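Local coordinates for transcriptional regulator (Corynebacterium diphtheriae, PDB 3LMM), which is of unknown function but probably acts as a DNA-binding transcriptional regulator, at residues Ile421-Ile432 and Asn463-Val473. Numbering follows the deposited sequence.
Sequences IVPEARQDDYRI and NALEAARQTTV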
loop_
_atom_site.group_PDB
_atom_site.type_symbol
_atom_site.label_atom_id
_atom_site.label_comp_id
_atom_site.label_asym_id
_atom_site.label_seq_id
_atom_site.Cartn_x
_atom_site.Cartn_y
_atom_site.Cartn_z
ATOM N N ILE A 421 10.888 21.255 10.354
ATOM C CA ILE A 421 11.661 20.269 9.632
ATOM C C ILE A 421 12.114 20.806 8.280
ATOM O O ILE A 421 11.428 21.609 7.646
ATOM C CB ILE A 421 10.832 19.002 9.432
ATOM C CG1 ILE A 421 10.667 18.301 10.781
ATOM C CG2 ILE A 421 11.484 18.102 8.407
ATOM C CD1 ILE A 421 9.759 17.094 10.740
ATOM N N VAL A 422 13.288 20.360 7.858
ATOM C CA VAL A 422 13.863 20.759 6.583
ATOM C C VAL A 422 14.654 19.582 6.031
ATOM O O VAL A 422 15.395 18.923 6.768
ATOM C CB VAL A 422 14.813 21.975 6.737
ATOM C CG1 VAL A 422 15.471 22.291 5.405
ATOM C CG2 VAL A 422 14.038 23.170 7.234
ATOM N N PRO A 423 14.488 19.280 4.737
ATOM C CA PRO A 423 13.620 19.957 3.775
ATOM C C PRO A 423 12.158 19.915 4.179
ATOM O O PRO A 423 11.729 19.010 4.891
ATOM C CB PRO A 423 13.883 19.185 2.502
ATOM C CG PRO A 423 14.179 17.813 3.007
ATOM C CD PRO A 423 15.142 18.124 4.111
ATOM N N GLU A 424 11.396 20.892 3.700
ATOM C CA GLU A 424 9.967 21.003 3.993
ATOM C C GLU A 424 9.228 19.720 3.620
ATOM O O GLU A 424 8.320 19.269 4.322
ATOM C CB GLU A 424 9.378 22.171 3.199
ATOM C CG GLU A 424 8.035 22.680 3.697
ATOM C CD GLU A 424 7.465 23.763 2.796
ATOM O OE1 GLU A 424 7.105 23.443 1.640
ATOM O OE2 GLU A 424 7.383 24.932 3.237
ATOM N N ALA A 425 9.626 19.137 2.499
ATOM C CA ALA A 425 8.992 17.919 2.035
ATOM C C ALA A 425 9.157 16.728 2.986
ATOM O O ALA A 425 8.538 15.685 2.780
ATOM C CB ALA A 425 9.515 17.564 0.644
ATOM N N ARG A 426 9.978 16.859 4.023
ATOM C CA ARG A 426 10.148 15.740 4.936
ATOM C C ARG A 426 9.213 15.763 6.134
ATOM O O ARG A 426 9.175 14.807 6.904
ATOM C CB ARG A 426 11.577 15.661 5.435
ATOM C CG ARG A 426 12.488 14.922 4.497
ATOM C CD ARG A 426 13.707 14.438 5.260
ATOM N NE ARG A 426 14.812 14.072 4.381
ATOM C CZ ARG A 426 14.715 13.182 3.408
ATOM N NH1 ARG A 426 15.774 12.913 2.659
ATOM N NH2 ARG A 426 13.557 12.571 3.194
ATOM N N GLN A 427 8.451 16.841 6.282
ATOM C CA GLN A 427 7.527 16.972 7.397
ATOM C C GLN A 427 6.509 15.839 7.452
ATOM O O GLN A 427 6.400 15.125 8.450
ATOM C CB GLN A 427 6.811 18.321 7.309
ATOM C CG GLN A 427 7.764 19.494 7.160
ATOM C CD GLN A 427 7.127 20.829 7.512
ATOM O OE1 GLN A 427 5.903 20.941 7.619
ATOM N NE2 GLN A 427 7.962 21.856 7.687
ATOM N N ASP A 428 5.767 15.665 6.373
ATOM C CA ASP A 428 4.761 14.614 6.326
ATOM C C ASP A 428 5.351 13.268 5.876
ATOM O O ASP A 428 4.645 12.421 5.320
ATOM C CB ASP A 428 3.639 15.041 5.385
ATOM C CG ASP A 428 4.125 15.255 3.969
ATOM O OD1 ASP A 428 5.032 16.098 3.758
ATOM O OD2 ASP A 428 3.594 14.582 3.058
ATOM N N ASP A 429 6.643 13.071 6.131
ATOM C CA ASP A 429 7.312 11.832 5.756
ATOM C C ASP A 429 7.162 10.766 6.833
ATOM O O ASP A 429 7.524 10.972 7.990
ATOM C CB ASP A 429 8.796 12.092 5.474
ATOM C CG ASP A 429 9.532 10.844 4.999
ATOM O OD1 ASP A 429 10.522 10.982 4.246
ATOM O OD2 ASP A 429 9.138 9.722 5.382
ATOM N N TYR A 430 6.632 9.616 6.425
ATOM C CA TYR A 430 6.401 8.489 7.321
ATOM C C TYR A 430 7.647 8.017 8.050
ATOM O O TYR A 430 7.567 7.657 9.227
ATOM C CB TYR A 430 5.787 7.318 6.546
ATOM C CG TYR A 430 5.627 6.042 7.347
ATOM C CD1 TYR A 430 6.381 4.906 7.036
ATOM C CD2 TYR A 430 4.702 5.952 8.390
ATOM C CE1 TYR A 430 6.214 3.704 7.738
ATOM C CE2 TYR A 430 4.530 4.754 9.101
ATOM C CZ TYR A 430 5.288 3.631 8.766
ATOM O OH TYR A 430 5.118 2.425 9.426
ATOM N N ARG A 431 8.792 8.013 7.369
ATOM C CA ARG A 431 10.030 7.560 8.010
ATOM C C ARG A 431 10.466 8.450 9.153
ATOM O O ARG A 431 10.698 7.973 10.264
ATOM C CB ARG A 431 11.187 7.459 7.014
ATOM C CG ARG A 431 10.990 6.421 5.966
ATOM C CD ARG A 431 10.869 7.107 4.646
ATOM N NE ARG A 431 12.145 7.201 3.958
ATOM C CZ ARG A 431 12.360 7.979 2.903
ATOM N NH1 ARG A 431 11.380 8.740 2.432
ATOM N NH2 ARG A 431 13.541 7.975 2.297
ATOM N N ILE A 432 10.589 9.745 8.892
ATOM C CA ILE A 432 11.014 10.614 9.964
ATOM C C ILE A 432 9.944 10.611 11.064
ATOM O O ILE A 432 10.241 10.899 12.216
ATOM C CB ILE A 432 11.341 12.046 9.444
ATOM C CG1 ILE A 432 10.074 12.742 8.989
ATOM C CG2 ILE A 432 12.366 11.976 8.320
ATOM C CD1 ILE A 432 9.236 13.289 10.148
ATOM N N ASN A 463 17.456 2.858 5.619
ATOM C CA ASN A 463 16.879 3.905 4.787
ATOM C C ASN A 463 16.216 4.994 5.625
ATOM O O ASN A 463 16.509 6.181 5.464
ATOM C CB ASN A 463 15.844 3.303 3.831
ATOM C CG ASN A 463 15.221 4.342 2.917
ATOM O OD1 ASN A 463 15.893 4.893 2.054
ATOM N ND2 ASN A 463 13.932 4.618 3.105
ATOM N N ALA A 464 15.306 4.596 6.506
ATOM C CA ALA A 464 14.621 5.564 7.354
ATOM C C ALA A 464 15.668 6.350 8.145
ATOM O O ALA A 464 15.703 7.580 8.073
ATOM C CB ALA A 464 13.671 4.853 8.302
ATOM N N LEU A 465 16.530 5.641 8.880
ATOM C CA LEU A 465 17.568 6.302 9.667
ATOM C C LEU A 465 18.329 7.339 8.850
ATOM O O LEU A 465 18.440 8.495 9.265
ATOM C CB LEU A 465 18.536 5.270 10.247
ATOM C CG LEU A 465 18.040 4.617 11.540
ATOM C CD1 LEU A 465 18.855 3.379 11.847
ATOM C CD2 LEU A 465 18.137 5.607 12.679
ATOM N N GLU A 466 18.844 6.932 7.689
ATOM C CA GLU A 466 19.577 7.848 6.814
ATOM C C GLU A 466 18.767 9.107 6.522
ATOM O O GLU A 466 19.224 10.215 6.773
ATOM C CB GLU A 466 19.942 7.168 5.484
ATOM C CG GLU A 466 21.350 6.554 5.421
ATOM C CD GLU A 466 22.465 7.580 5.631
ATOM O OE1 GLU A 466 22.851 7.817 6.798
ATOM O OE2 GLU A 466 22.947 8.162 4.633
ATOM N N ALA A 467 17.562 8.936 5.993
ATOM C CA ALA A 467 16.726 10.082 5.682
ATOM C C ALA A 467 16.536 10.990 6.899
ATOM O O ALA A 467 16.434 12.206 6.761
ATOM C CB ALA A 467 15.378 9.622 5.154
ATOM N N ALA A 468 16.488 10.408 8.091
ATOM C CA ALA A 468 16.301 11.209 9.293
ATOM C C ALA A 468 17.592 11.905 9.652
ATOM O O ALA A 468 17.589 12.992 10.234
ATOM C CB ALA A 468 15.852 10.335 10.444
ATOM N N ARG A 469 18.703 11.271 9.306
ATOM C CA ARG A 469 20.013 11.840 9.598
ATOM C C ARG A 469 20.262 13.049 8.715
ATOM O O ARG A 469 21.037 13.933 9.063
ATOM C CB ARG A 469 21.121 10.811 9.365
ATOM C CG ARG A 469 22.426 11.204 10.032
ATOM C CD ARG A 469 23.608 10.475 9.425
ATOM N NE ARG A 469 23.876 10.958 8.076
ATOM C CZ ARG A 469 24.831 10.487 7.285
ATOM N NH1 ARG A 469 25.623 9.507 7.706
ATOM N NH2 ARG A 469 24.992 11.003 6.072
ATOM N N GLN A 470 19.598 13.072 7.565
ATOM C CA GLN A 470 19.748 14.173 6.622
ATOM C C GLN A 470 18.651 15.211 6.770
ATOM O O GLN A 470 18.663 16.233 6.091
ATOM C CB GLN A 470 19.761 13.640 5.195
ATOM C CG GLN A 470 20.949 12.759 4.899
ATOM C CD GLN A 470 20.897 12.209 3.499
ATOM O OE1 GLN A 470 20.149 12.716 2.662
ATOM N NE2 GLN A 470 21.691 11.171 3.227
ATOM N N THR A 471 17.690 14.939 7.645
ATOM C CA THR A 471 16.612 15.886 7.868
ATOM C C THR A 471 17.180 16.886 8.856
ATOM O O THR A 471 18.088 16.551 9.612
ATOM C CB THR A 471 15.385 15.204 8.471
ATOM O OG1 THR A 471 15.086 14.022 7.725
ATOM C CG2 THR A 471 14.193 16.134 8.417
ATOM N N THR A 472 16.662 18.109 8.845
ATOM C CA THR A 472 17.157 19.143 9.740
ATOM C C THR A 472 16.086 19.958 10.423
ATOM O O THR A 472 15.098 20.349 9.813
ATOM C CB THR A 472 18.055 20.147 9.008
ATOM O OG1 THR A 472 19.321 19.545 8.724
ATOM C CG2 THR A 472 18.268 21.392 9.863
ATOM N N VAL A 473 16.315 20.222 11.700
ATOM C CA VAL A 473 15.418 21.025 12.499
ATOM C C VAL A 473 16.280 21.970 13.297
ATOM O O VAL A 473 17.129 21.542 14.088
ATOM C CB VAL A 473 14.583 20.188 13.449
ATOM C CG1 VAL A 473 14.002 21.064 14.537
ATOM C CG2 VAL A 473 13.473 19.512 12.666
#
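V422 and T472 face each other as an antiparallel hydrogen-bonded pair, and the two hydrogen bonds that cross the contact are both backbone bonds of this pair. T472 N donates to V422 O over 2.6 Å with an N-H...O angle of 150°, while the return bond from V422 N to T472 O is weak, bent to 122°. Strand 472-473 is the middle of a small three-stranded sheet, with 421-422 on one side and 476-477 on the other.

Among the apolar contacts, I421 holds CG1 anti to the carbonyl carbon (chi1 -71°), 3.6 Å from V473 CG2, and CG2 anti to the backbone N, toward the methyl of T471. I432 points CG2 at A468 in helix 458-469, 4.4 Å from A468 CB, and its side chain also touches L478 in a nearby loop. At the start of helix 430-441, R431 lays its CB 3.8 Å from A464 CB.

The charged groups gather over A467. The R426 chain runs extended from CG to NE, bringing one guanidinium face over A467 CB, which stands 3.9 Å above its plane. R431, bent at chi2 and chi3, also presents a guanidinium face to that methyl. D429 ties the two arginines together: its OD1 lies 3.0 Å from R431 NH1 and 3.6 Å from R426 NH2, whereas OD2 accepts from R431 N in an N-cap bond.

Within the DUF5635 region, the helices and short strands are consistent with a winged helix-turn-helix fold. One sound and one weak backbone bond tie the strands, while the shared carboxylate probably offsets the arginine charges packed on alanine.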